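Long-range contacts in inositol-1-monophosphatase (Nostoc sp., PDB 5ZHH), which probably catalyses the hydrolysis of inositol monophosphates to free inositol and phosphate: residues 170-175 with 264-269; 175-180 with 257-262. All coordinates share one frame; numbering follows the deposited sequence.

Contact 1 of 2, residues 170-175 with 264-269; sequences NNYAEF and PPLSAW
Leu-266 lays its branched end against the first turn of helix 172-181, with CD2 resting 3.8 Å from Ala-173 CA and CD1 coming to 3.7 Å from Tyr-172 CB, at the edge of the tyrosine ring. The methyl of Ala-173 fills the angle between this leucine and the chain before it, its CB lying 3.5 Å from Pro-264 O. Leu-266 CG lies anti to the carbonyl carbon (chi1 -75°), swinging the branch point toward the helix, and the extended second torsion then sends CD1 on to Tyr-172. Were Leu-266 cut back to an alanine, Ala-173 CA and Tyr-172 CB would probably lose their apolar cover, and a gap would be likely to open there.

Polar atoms are joined through one water, which donates to Ala-173 O (2.8 Å) and to Pro-264 O (2.7 Å) and accepts from Trp-269 NE1 (2.8 Å), helping to hold the indole N-H side. In the inositol monophosphatase fold of this chain, the tail that follows helix 253-261 runs on across the first turn of helix 172-181, its 3-10 turn 266-268 placing leucine and tryptophan together.

Further out, an Asx turn leads into the helix: Asn-170 OD1 accepts from Tyr-172 N at 3.0 Å, while Asn-170 CG lies over one face of the Tyr-172 ring, toward its rim. Tyr-172 also meets Trp-269 of the second subunit edge-to-face, and Asn-171 OD1 accepts from Trp-207 NE1.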
loop_
_atom_site.group_PDB
_atom_site.type_symbol
_atom_site.label_atom_id
_atom_site.label_comp_id
_atom_site.label_asym_id
_atom_site.label_seq_id
_atom_site.Cartn_x
_atom_site.Cartn_y
_atom_site.Cartn_z
ATOM N N ASN A 170 -4.945 30.538 25.531
ATOM C CA ASN A 170 -5.394 29.246 25.028
ATOM C C ASN A 170 -4.972 28.960 23.589
ATOM O O ASN A 170 -5.349 27.912 23.056
ATOM C CB ASN A 170 -6.917 29.138 25.148
ATOM C CG ASN A 170 -7.632 30.371 24.635
ATOM O OD1 ASN A 170 -7.223 30.976 23.646
ATOM N ND2 ASN A 170 -8.702 30.760 25.321
ATOM N N ASN A 171 -4.227 29.866 22.952
ATOM C CA ASN A 171 -3.712 29.803 21.583
ATOM C C ASN A 171 -4.777 30.187 20.557
ATOM O O ASN A 171 -4.483 30.150 19.358
ATOM C CB ASN A 171 -3.147 28.414 21.213
ATOM C CG ASN A 171 -2.175 28.460 20.046
ATOM O OD1 ASN A 171 -1.337 29.358 19.952
ATOM N ND2 ASN A 171 -2.299 27.506 19.136
ATOM N N TYR A 172 -5.996 30.558 20.970
ATOM C CA TYR A 172 -7.015 30.937 19.989
ATOM C C TYR A 172 -6.645 32.228 19.276
ATOM O O TYR A 172 -6.830 32.346 18.055
ATOM C CB TYR A 172 -8.379 31.107 20.652
ATOM C CG TYR A 172 -8.965 29.858 21.245
ATOM C CD1 TYR A 172 -8.438 28.605 20.948
ATOM C CD2 TYR A 172 -10.059 29.928 22.092
ATOM C CE1 TYR A 172 -8.973 27.462 21.495
ATOM C CE2 TYR A 172 -10.607 28.789 22.637
ATOM C CZ TYR A 172 -10.058 27.557 22.333
ATOM O OH TYR A 172 -10.589 26.411 22.868
ATOM N N ALA A 173 -6.161 33.222 20.026
ATOM C CA ALA A 173 -5.773 34.490 19.415
ATOM C C ALA A 173 -4.691 34.284 18.365
ATOM O O ALA A 173 -4.751 34.874 17.280
ATOM C CB ALA A 173 -5.301 35.475 20.488
ATOM N N GLU A 174 -3.693 33.445 18.674
ATOM C CA GLU A 174 -2.662 33.113 17.694
ATOM C C GLU A 174 -3.259 32.448 16.458
ATOM O O GLU A 174 -2.896 32.786 15.322
ATOM C CB GLU A 174 -1.605 32.198 18.326
ATOM C CG GLU A 174 -0.628 32.875 19.290
ATOM C CD GLU A 174 -1.189 33.124 20.696
ATOM O OE1 GLU A 174 -2.368 32.799 20.958
ATOM O OE2 GLU A 174 -0.430 33.654 21.542
ATOM N N PHE A 175 -4.172 31.491 16.660
ATOM C CA PHE A 175 -4.780 30.792 15.530
ATOM C C PHE A 175 -5.520 31.763 14.618
ATOM O O PHE A 175 -5.385 31.706 13.390
ATOM C CB PHE A 175 -5.731 29.705 16.035
ATOM C CG PHE A 175 -6.473 28.997 14.940
ATOM C CD1 PHE A 175 -5.901 27.910 14.289
ATOM C CD2 PHE A 175 -7.746 29.411 14.564
ATOM C CE1 PHE A 175 -6.579 27.249 13.282
ATOM C CE2 PHE A 175 -8.431 28.752 13.552
ATOM C CZ PHE A 175 -7.840 27.674 12.908
ATOM N N PRO A 264 -2.803 40.119 18.422
ATOM C CA PRO A 264 -3.879 40.888 19.046
ATOM C C PRO A 264 -4.728 39.977 19.910
ATOM O O PRO A 264 -4.985 38.825 19.531
ATOM C CB PRO A 264 -4.684 41.415 17.844
ATOM C CG PRO A 264 -3.793 41.235 16.659
ATOM C CD PRO A 264 -2.995 39.999 16.969
ATOM N N PRO A 265 -5.197 40.447 21.062
ATOM C CA PRO A 265 -6.062 39.601 21.886
ATOM C C PRO A 265 -7.398 39.397 21.188
ATOM O O PRO A 265 -7.775 40.144 20.283
ATOM C CB PRO A 265 -6.215 40.396 23.188
ATOM C CG PRO A 265 -5.968 41.804 22.804
ATOM C CD PRO A 265 -5.056 41.807 21.612
ATOM N N LEU A 266 -8.108 38.345 21.605
ATOM C CA LEU A 266 -9.407 38.068 20.999
ATOM C C LEU A 266 -10.364 39.238 21.195
ATOM O O LEU A 266 -11.166 39.550 20.306
ATOM C CB LEU A 266 -9.999 36.777 21.568
ATOM C CG LEU A 266 -9.366 35.472 21.071
ATOM C CD1 LEU A 266 -10.045 34.256 21.692
ATOM C CD2 LEU A 266 -9.410 35.399 19.551
ATOM N N SER A 267 -10.282 39.905 22.348
ATOM C CA SER A 267 -11.148 41.044 22.641
ATOM C C SER A 267 -10.985 42.184 21.643
ATOM O O SER A 267 -11.888 43.021 21.524
ATOM C CB SER A 267 -10.873 41.559 24.050
ATOM O OG SER A 267 -9.548 42.048 24.144
ATOM N N ALA A 268 -9.861 42.239 20.922
ATOM C CA ALA A 268 -9.672 43.279 19.920
ATOM C C ALA A 268 -10.396 42.961 18.621
ATOM O O ALA A 268 -10.465 43.820 17.736
ATOM C CB ALA A 268 -8.180 43.491 19.647
ATOM N N TRP A 269 -10.932 41.752 18.491
ATOM C CA TRP A 269 -11.741 41.379 17.339
ATOM C C TRP A 269 -13.195 41.792 17.551
ATOM O O TRP A 269 -13.991 41.782 16.612
ATOM C CB TRP A 269 -11.653 39.872 17.085
ATOM C CG TRP A 269 -10.292 39.401 16.654
ATOM C CD1 TRP A 269 -9.195 39.237 17.448
ATOM C CD2 TRP A 269 -9.889 39.020 15.328
ATOM N NE1 TRP A 269 -8.131 38.776 16.698
ATOM C CE2 TRP A 269 -8.532 38.639 15.395
ATOM C CE3 TRP A 269 -10.543 38.969 14.093
ATOM C CZ2 TRP A 269 -7.816 38.211 14.275
ATOM C CZ3 TRP A 269 -9.832 38.542 12.980
ATOM C CH2 TRP A 269 -8.481 38.170 13.079
HETATM O O HOH W 1 -5.768 37.471 17.353
#

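Contact 2 of 2, residues 175-180 with 257-262; sequences FCHLTH and SRALMQ
His-177 and Leu-178 carry helix 172-181 onto helix 253-261, a helix-helix packing in the five-stranded half of the inositol monophosphatase fold; the axes of the two short segments approach to 10.3 Å, with 135° between their N-to-C directions. The apolar part is made by methyl groups. Leu-178 CD1 sits 4.0 Å from Ala-259 CB, while its other branch, CD2, meets Leu-260 CD2 at the same separation, the two leucine side chains crossing at about a right angle. Beneath them Trp-207 of strand 205-208 touches both leucines, so the helix pair is seated on the sheet.

The polar part belongs to the imidazole. With CG anti to the backbone N (chi1 -173°), His-177 extends across to the last turn of helix 253-261 and brings CD2 3.4 Å from Ala-259 O, which lies at the ring edge and in its plane. Gln-262 O is also near NE2, but the angle is too poor for a hydrogen bond.

Water completes the link. Lying in the imidazole plane, it is bonded to His-177 NE2 at 3.2 Å and donates to Gln-262 OE1 at 2.9 Å, the same oxygen that takes a weak bond from Arg-258 NH1.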
loop_
_atom_site.group_PDB
_atom_site.type_symbol
_atom_site.label_atom_id
_atom_site.label_comp_id
_atom_site.label_asym_id
_atom_site.label_seq_id
_atom_site.Cartn_x
_atom_site.Cartn_y
_atom_site.Cartn_z
ATOM N N PHE A 175 -4.172 31.491 16.660
ATOM C CA PHE A 175 -4.780 30.792 15.530
ATOM C C PHE A 175 -5.520 31.763 14.618
ATOM O O PHE A 175 -5.385 31.706 13.390
ATOM C CB PHE A 175 -5.731 29.705 16.035
ATOM C CG PHE A 175 -6.473 28.997 14.940
ATOM C CD1 PHE A 175 -5.901 27.910 14.289
ATOM C CD2 PHE A 175 -7.746 29.411 14.564
ATOM C CE1 PHE A 175 -6.579 27.249 13.282
ATOM C CE2 PHE A 175 -8.431 28.752 13.552
ATOM C CZ PHE A 175 -7.840 27.674 12.908
ATOM N N CYS A 176 -6.300 32.679 15.203
ATOM C CA CYS A 176 -7.021 33.645 14.384
ATOM C C CYS A 176 -6.059 34.586 13.671
ATOM O O CYS A 176 -6.222 34.853 12.475
ATOM C CB CYS A 176 -8.004 34.437 15.249
ATOM S SG CYS A 176 -9.268 33.424 16.037
ATOM N N HIS A 177 -5.043 35.078 14.385
ATOM C CA HIS A 177 -4.069 35.995 13.795
ATOM C C HIS A 177 -3.348 35.348 12.611
ATOM O O HIS A 177 -3.254 35.936 11.526
ATOM C CB HIS A 177 -3.078 36.432 14.883
ATOM C CG HIS A 177 -2.116 37.501 14.461
ATOM N ND1 HIS A 177 -2.496 38.615 13.742
ATOM C CD2 HIS A 177 -0.791 37.646 14.703
ATOM C CE1 HIS A 177 -1.443 39.386 13.538
ATOM N NE2 HIS A 177 -0.395 38.821 14.111
ATOM N N LEU A 178 -2.848 34.125 12.789
ATOM C CA LEU A 178 -2.115 33.505 11.689
ATOM C C LEU A 178 -3.039 33.037 10.569
ATOM O O LEU A 178 -2.623 33.012 9.403
ATOM C CB LEU A 178 -1.256 32.349 12.196
ATOM C CG LEU A 178 0.161 32.744 12.630
ATOM C CD1 LEU A 178 0.834 33.606 11.555
ATOM C CD2 LEU A 178 0.166 33.462 13.969
ATOM N N THR A 179 -4.274 32.707 10.866
ATOM C CA THR A 179 -5.216 32.321 9.835
ATOM C C THR A 179 -5.501 33.497 8.907
ATOM O O THR A 179 -5.788 33.318 7.769
ATOM C CB THR A 179 -6.497 31.690 10.401
ATOM O OG1 THR A 179 -6.180 30.525 11.131
ATOM C CG2 THR A 179 -7.445 31.319 9.354
ATOM N N HIS A 180 -5.401 34.698 9.437
ATOM C CA HIS A 180 -5.582 35.895 8.647
ATOM C C HIS A 180 -4.365 36.236 7.812
ATOM O O HIS A 180 -4.496 36.701 6.753
ATOM C CB HIS A 180 -5.853 37.061 9.542
ATOM C CG HIS A 180 -7.245 37.564 9.452
ATOM N ND1 HIS A 180 -7.558 38.897 9.477
ATOM C CD2 HIS A 180 -8.413 36.905 9.378
ATOM C CE1 HIS A 180 -8.859 39.041 9.398
ATOM N NE2 HIS A 180 -9.398 37.843 9.316
ATOM N N SER A 257 7.798 34.302 13.920
ATOM C CA SER A 257 8.107 34.736 15.278
ATOM C C SER A 257 7.577 36.148 15.531
ATOM O O SER A 257 6.971 36.413 16.577
ATOM C CB SER A 257 9.618 34.663 15.513
ATOM O OG SER A 257 9.964 35.149 16.797
ATOM N N ARG A 258 7.767 37.056 14.569
ATOM C CA ARG A 258 7.244 38.415 14.706
ATOM C C ARG A 258 5.728 38.407 14.880
ATOM O O ARG A 258 5.186 39.100 15.750
ATOM C CB ARG A 258 7.637 39.269 13.495
ATOM C CG ARG A 258 6.959 40.652 13.528
ATOM C CD ARG A 258 7.340 41.552 12.357
ATOM N NE ARG A 258 6.666 41.223 11.103
ATOM C CZ ARG A 258 5.487 41.720 10.737
ATOM N NH1 ARG A 258 4.828 42.549 11.538
ATOM N NH2 ARG A 258 4.957 41.363 9.568
ATOM N N ALA A 259 5.023 37.624 14.060
ATOM C CA ALA A 259 3.570 37.540 14.187
ATOM C C ALA A 259 3.167 37.038 15.570
ATOM O O ALA A 259 2.219 37.554 16.174
ATOM C CB ALA A 259 2.996 36.640 13.096
ATOM N N LEU A 260 3.897 36.052 16.096
ATOM C CA LEU A 260 3.614 35.540 17.436
ATOM C C LEU A 260 3.893 36.586 18.516
ATOM O O LEU A 260 3.260 36.560 19.580
ATOM C CB LEU A 260 4.413 34.256 17.677
ATOM C CG LEU A 260 3.938 33.077 16.819
ATOM C CD1 LEU A 260 4.865 31.859 16.942
ATOM C CD2 LEU A 260 2.500 32.695 17.162
ATOM N N MET A 261 4.855 37.483 18.287
ATOM C CA MET A 261 5.151 38.561 19.227
ATOM C C MET A 261 4.162 39.710 19.139
ATOM O O MET A 261 4.240 40.637 19.955
ATOM C CB MET A 261 6.558 39.118 18.991
ATOM C CG MET A 261 7.696 38.134 19.251
ATOM S SD MET A 261 7.706 37.520 20.944
ATOM C CE MET A 261 6.763 35.996 20.803
ATOM N N GLN A 262 3.269 39.694 18.158
ATOM C CA GLN A 262 2.368 40.810 17.899
ATOM C C GLN A 262 0.939 40.314 17.765
ATOM O O GLN A 262 0.176 40.780 16.915
ATOM C CB GLN A 262 2.803 41.575 16.652
ATOM C CG GLN A 262 4.244 42.081 16.711
ATOM C CD GLN A 262 4.682 42.750 15.427
ATOM O OE1 GLN A 262 4.131 42.485 14.361
ATOM N NE2 GLN A 262 5.692 43.610 15.518
HETATM O O HOH W 2 1.959 40.851 13.240
#

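How the contacts relate
Contacts 1 and 2 lie side by side on helix 172-181, their centres about 9 Å apart and on the same side of the chain's centre. They illustrate how one helix can gather successive parts of a distant segment: its beginning receives the C-terminal tail, its later turns receive helix 253-261. Along the chain, contact 2 is nested within the loop closed by contact 1. Phe-175 belongs to both, and the two meet directly, with Pro-264 CD 3.5 Å from His-177 ND1. Each also borders the second subunit, where Phe-175 stacks on its counterpart Phe-175, so the packing of the chain's end adjoins the subunit interface.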